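PDB 5TVA: 6-carboxyhexanoate--CoA ligase from Aquifex aeolicus, which belongs to the BioW family of CoA ligases and holds adenosine monophosphate and coenzyme A in this structure. Local coordinates for residues Cys173-Glu178 / Glu229-Lys234; Ala165-Asn170 / Tyr191-Glu196. All coordinates share one frame; numbering follows the deposited sequence.

Contact 1 (Cys173-Glu178 / Glu229-Lys234)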
# COMPACT_ATOMS: atom_id res chain seq x y z
N CYS A 173 10.34 -4.17 -5.24
CA CYS A 173 9.94 -5.32 -6.03
C CYS A 173 9.84 -5.03 -7.52
O CYS A 173 9.66 -5.97 -8.31
CB CYS A 173 8.61 -5.86 -5.50
SG CYS A 173 8.83 -6.89 -4.06
N GLY A 174 9.96 -3.76 -7.93
CA GLY A 174 9.94 -3.42 -9.34
C GLY A 174 8.72 -2.69 -9.82
O GLY A 174 8.60 -2.43 -11.02
N VAL A 175 7.77 -2.36 -8.95
CA VAL A 175 6.74 -1.43 -9.37
C VAL A 175 7.40 -0.09 -9.64
O VAL A 175 8.23 0.37 -8.86
CB VAL A 175 5.64 -1.35 -8.30
CG1 VAL A 175 4.68 -0.17 -8.59
CG2 VAL A 175 4.89 -2.69 -8.25
N VAL A 176 7.09 0.49 -10.80
CA VAL A 176 7.71 1.75 -11.18
C VAL A 176 7.15 2.89 -10.34
O VAL A 176 7.90 3.74 -9.83
CB VAL A 176 7.52 2.02 -12.69
CG1 VAL A 176 8.10 3.38 -13.07
CG2 VAL A 176 8.15 0.88 -13.55
N ALA A 177 5.83 2.94 -10.20
CA ALA A 177 5.16 4.03 -9.49
C ALA A 177 3.84 3.51 -8.95
O ALA A 177 3.29 2.52 -9.45
CB ALA A 177 4.90 5.23 -10.41
N GLU A 178 3.31 4.20 -7.93
CA GLU A 178 2.08 3.78 -7.29
C GLU A 178 1.15 4.98 -7.10
O GLU A 178 1.60 6.08 -6.77
CB GLU A 178 2.38 3.13 -5.94
CG GLU A 178 1.11 2.68 -5.18
CD GLU A 178 1.42 2.04 -3.84
OE1 GLU A 178 2.59 1.68 -3.61
OE2 GLU A 178 0.50 1.86 -3.02
N GLU A 229 5.60 -12.36 -8.01
CA GLU A 229 6.31 -13.20 -7.06
C GLU A 229 6.93 -12.38 -5.94
O GLU A 229 6.89 -12.78 -4.77
CB GLU A 229 7.38 -14.01 -7.78
CG GLU A 229 8.17 -14.89 -6.86
CD GLU A 229 9.22 -15.72 -7.60
OE1 GLU A 229 10.12 -15.13 -8.22
OE2 GLU A 229 9.13 -16.97 -7.58
N CYS A 230 7.54 -11.24 -6.28
CA CYS A 230 8.21 -10.43 -5.27
C CYS A 230 7.21 -9.83 -4.30
O CYS A 230 7.39 -9.90 -3.08
CB CYS A 230 9.04 -9.33 -5.93
SG CYS A 230 10.08 -8.40 -4.80
N LEU A 231 6.12 -9.27 -4.84
CA LEU A 231 5.12 -8.63 -3.99
C LEU A 231 4.52 -9.61 -2.99
O LEU A 231 4.20 -9.23 -1.86
CB LEU A 231 4.01 -8.00 -4.84
CG LEU A 231 4.38 -6.85 -5.78
CD1 LEU A 231 3.23 -6.56 -6.75
CD2 LEU A 231 4.74 -5.62 -4.96
N THR A 232 4.34 -10.88 -3.40
CA THR A 232 3.51 -11.79 -2.63
C THR A 232 4.29 -12.86 -1.88
O THR A 232 3.71 -13.51 -1.00
CB THR A 232 2.47 -12.47 -3.54
OG1 THR A 232 3.09 -13.33 -4.53
CG2 THR A 232 1.63 -11.41 -4.24
N GLN A 233 5.59 -13.03 -2.15
CA GLN A 233 6.35 -14.12 -1.56
C GLN A 233 7.67 -13.68 -0.93
O GLN A 233 8.09 -14.25 0.07
CB GLN A 233 6.62 -15.21 -2.63
CG GLN A 233 5.34 -15.84 -3.19
CD GLN A 233 5.57 -17.10 -4.08
OE1 GLN A 233 6.70 -17.50 -4.37
NE2 GLN A 233 4.47 -17.69 -4.52
N LYS A 234 8.37 -12.70 -1.49
CA LYS A 234 9.67 -12.37 -0.93
C LYS A 234 9.52 -11.64 0.41
O LYS A 234 8.60 -10.83 0.60
CB LYS A 234 10.47 -11.55 -1.94
CG LYS A 234 11.91 -11.30 -1.51
CD LYS A 234 12.72 -10.70 -2.64
CE LYS A 234 14.01 -10.10 -2.12
NZ LYS A 234 14.83 -11.08 -1.38

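Contact 2 (Ala165-Asn170 / Tyr191-Glu196)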
# COMPACT_ATOMS: atom_id res chain seq x y z
N ALA A 165 5.98 1.64 4.53
CA ALA A 165 6.64 0.34 4.44
C ALA A 165 6.10 -0.44 3.25
O ALA A 165 6.85 -1.14 2.57
CB ALA A 165 6.46 -0.44 5.74
N LEU A 166 4.80 -0.29 2.97
CA LEU A 166 4.15 -1.00 1.87
C LEU A 166 4.63 -0.50 0.50
O LEU A 166 4.93 -1.32 -0.39
CB LEU A 166 2.64 -0.87 2.01
CG LEU A 166 1.49 -1.44 1.15
CD1 LEU A 166 1.87 -1.99 -0.17
CD2 LEU A 166 0.67 -2.47 1.91
N THR A 167 4.67 0.83 0.27
CA THR A 167 5.20 1.34 -0.99
C THR A 167 6.64 0.99 -1.18
O THR A 167 7.10 0.81 -2.31
CB THR A 167 5.16 2.86 -1.11
OG1 THR A 167 5.21 3.51 0.18
CG2 THR A 167 4.09 3.30 -1.95
N PHE A 168 7.41 1.04 -0.10
CA PHE A 168 8.82 0.86 -0.34
C PHE A 168 9.08 -0.55 -0.83
O PHE A 168 9.92 -0.75 -1.71
CB PHE A 168 9.65 1.18 0.90
CG PHE A 168 11.10 1.20 0.60
CD1 PHE A 168 11.65 2.24 -0.14
CD2 PHE A 168 11.92 0.14 0.98
CE1 PHE A 168 13.00 2.25 -0.46
CE2 PHE A 168 13.26 0.14 0.66
CZ PHE A 168 13.81 1.20 -0.06
N LYS A 169 8.33 -1.53 -0.30
CA LYS A 169 8.43 -2.89 -0.82
C LYS A 169 8.01 -2.94 -2.28
O LYS A 169 8.69 -3.57 -3.10
CB LYS A 169 7.59 -3.87 0.01
CG LYS A 169 8.21 -5.28 0.05
CD LYS A 169 7.26 -6.38 -0.41
CE LYS A 169 7.91 -7.74 -0.26
NZ LYS A 169 6.99 -8.87 -0.59
N ASN A 170 6.89 -2.30 -2.63
CA ASN A 170 6.44 -2.27 -4.02
C ASN A 170 7.55 -1.77 -4.94
O ASN A 170 7.92 -2.44 -5.90
CB ASN A 170 5.19 -1.39 -4.17
CG ASN A 170 3.98 -1.98 -3.47
OD1 ASN A 170 3.98 -3.15 -3.11
ND2 ASN A 170 2.94 -1.16 -3.28
N TYR A 191 -1.61 9.10 -1.80
CA TYR A 191 -0.23 9.40 -2.15
C TYR A 191 0.08 8.93 -3.56
O TYR A 191 -0.73 8.30 -4.25
CB TYR A 191 0.76 8.78 -1.15
CG TYR A 191 0.79 7.27 -1.10
CD1 TYR A 191 1.44 6.52 -2.09
CD2 TYR A 191 0.20 6.58 -0.05
CE1 TYR A 191 1.49 5.13 -2.03
CE2 TYR A 191 0.25 5.21 0.03
CZ TYR A 191 0.89 4.48 -0.96
OH TYR A 191 0.93 3.10 -0.86
N VAL A 192 1.29 9.25 -3.98
CA VAL A 192 1.83 8.81 -5.25
C VAL A 192 3.30 8.59 -4.97
O VAL A 192 3.90 9.35 -4.20
CB VAL A 192 1.56 9.88 -6.33
CG1 VAL A 192 2.70 10.90 -6.47
CG2 VAL A 192 1.09 9.26 -7.59
N SER A 193 3.88 7.51 -5.48
CA SER A 193 5.26 7.25 -5.12
C SER A 193 6.03 6.67 -6.29
O SER A 193 5.46 6.14 -7.25
CB SER A 193 5.37 6.31 -3.91
OG SER A 193 4.99 5.00 -4.26
N GLY A 194 7.35 6.77 -6.18
CA GLY A 194 8.26 6.28 -7.20
C GLY A 194 9.67 6.57 -6.73
O GLY A 194 9.88 7.28 -5.74
N LYS A 195 10.64 5.98 -7.43
CA LYS A 195 12.01 6.12 -6.96
C LYS A 195 12.53 7.54 -7.17
O LYS A 195 13.38 8.00 -6.40
CB LYS A 195 12.93 5.09 -7.64
CG LYS A 195 12.88 3.72 -6.99
CD LYS A 195 13.85 2.73 -7.61
CE LYS A 195 13.64 1.35 -6.99
NZ LYS A 195 14.61 0.33 -7.47
N GLU A 196 12.02 8.25 -8.18
CA GLU A 196 12.46 9.62 -8.44
C GLU A 196 11.63 10.66 -7.70
O GLU A 196 12.18 11.65 -7.21
CB GLU A 196 12.42 9.94 -9.95
CG GLU A 196 12.86 8.80 -10.87
CD GLU A 196 14.30 8.35 -10.66
OE1 GLU A 196 14.91 8.66 -9.62
OE2 GLU A 196 14.82 7.67 -11.57

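Contact 1 (Cys173-Glu178 / Glu229-Lys234)
Cys-173 and Cys-230 bring the C-terminal end of one helix against the side of another, their CA atoms 5.4 Å apart. Helix 158-173 stops at Gly-174, whose positive phi (110°) and two bonds back into the last turn make a Schellman motif; glycine, with no CB to meet the preceding carbonyl O, suits this positive phi. The chain then runs on towards strand 177-181, while residues from 229 on belong to the late part of helix 224-233.

A disulfide joins the two: Cys-173 SG lies 2.1 Å from Cys-230 SG, with a torsion of -70° about the S-S bond. The cysteines reach it differently. On Cys-230 the sulfur stands anti to the backbone N (chi1 -173°), whereas on Cys-173 it lies beside its own N. Next to this covalent link, Leu-231 adds an apolar touch, its CD2 methyl 3.9 Å from Cys-173 CB. More loosely, Val-175 CG2 lies 4.4 Å from Leu-231 CD2, and the branched valine also touches Tyr-217 and Val-219 of strand 214-219. Beyond it, Val-176 and Ala-177 both face Phe-218 in a classic beta bulge. The whole is a disulfide cross-link from the C-terminal end of helix 158-173 to helix 224-233, on the stretch of chain that leads into strand 177-181 of the mixed sheet.

Contact 2 (Ala165-Asn170 / Tyr191-Glu196)
Thr-167 packs on Tyr-191 and Ser-193 where helix 158-173 lies against the sheet, a helix packed on a mixed beta-sheet beside the nucleotide pocket. The preceding residue, Leu-166, touches both adenosine monophosphate and coenzyme A. The backbones come close, Thr-167 CA 7.2 Å from Ser-193 CA, where the side chains are small. In strand 190-194 alternation sends Tyr-191 and Ser-193 towards the helix and Val-192 away.

Threonine serves both surfaces: its OG1 hydrogen-bonds to Ala-163 O, with Leu-164 O sharing the same hydroxyl, while its methyl CG2 meets the strand. There CG2 meets the tyrosine ring obliquely, but the model places it too close to Tyr-191 CE1, so the exact fit of methyl and ring is doubtful. Tyr-191 leans in from the opposite direction, with CG between its backbone N and carbonyl carbon (chi1 65°), and its phenol OH bonds to Glu-178 and to Arg-215, a residue of the adenosine monophosphate pocket. The phenol oxygen is thus held by two partners. Ser-193, small enough for the interface, buries a hydroxyl that has no partner in the model; the nearest approach, Thr-167 CG2 to Ser-193 OG at 3.0 Å, is doubtfully short, since the position of that methyl is itself in question.

In the fold
Both contacts are buried, with centres about 10 Å apart, but contact 2 lies deeper, its centre about 8 Å from the centre of the chain against about 11 Å for contact 1, where Cys-230 is partly exposed. Both draw on helix 158-173 and the mixed sheet: contact 1 ties the helix's end and the run into strand 177-181 to helix 224-233, contact 2 sets its middle on the neighbouring strand 190-194. Contact 1 is fixed by a covalent sulfur bridge with apolar neighbours, contact 2 by small side chains and one tyrosine. Glu-178 is shared, its carboxylate bonded by Tyr-191 and Asn-170. Lys-169 NZ probably bonds Cys-230 O, at 2.7 Å, linking the helices a second time.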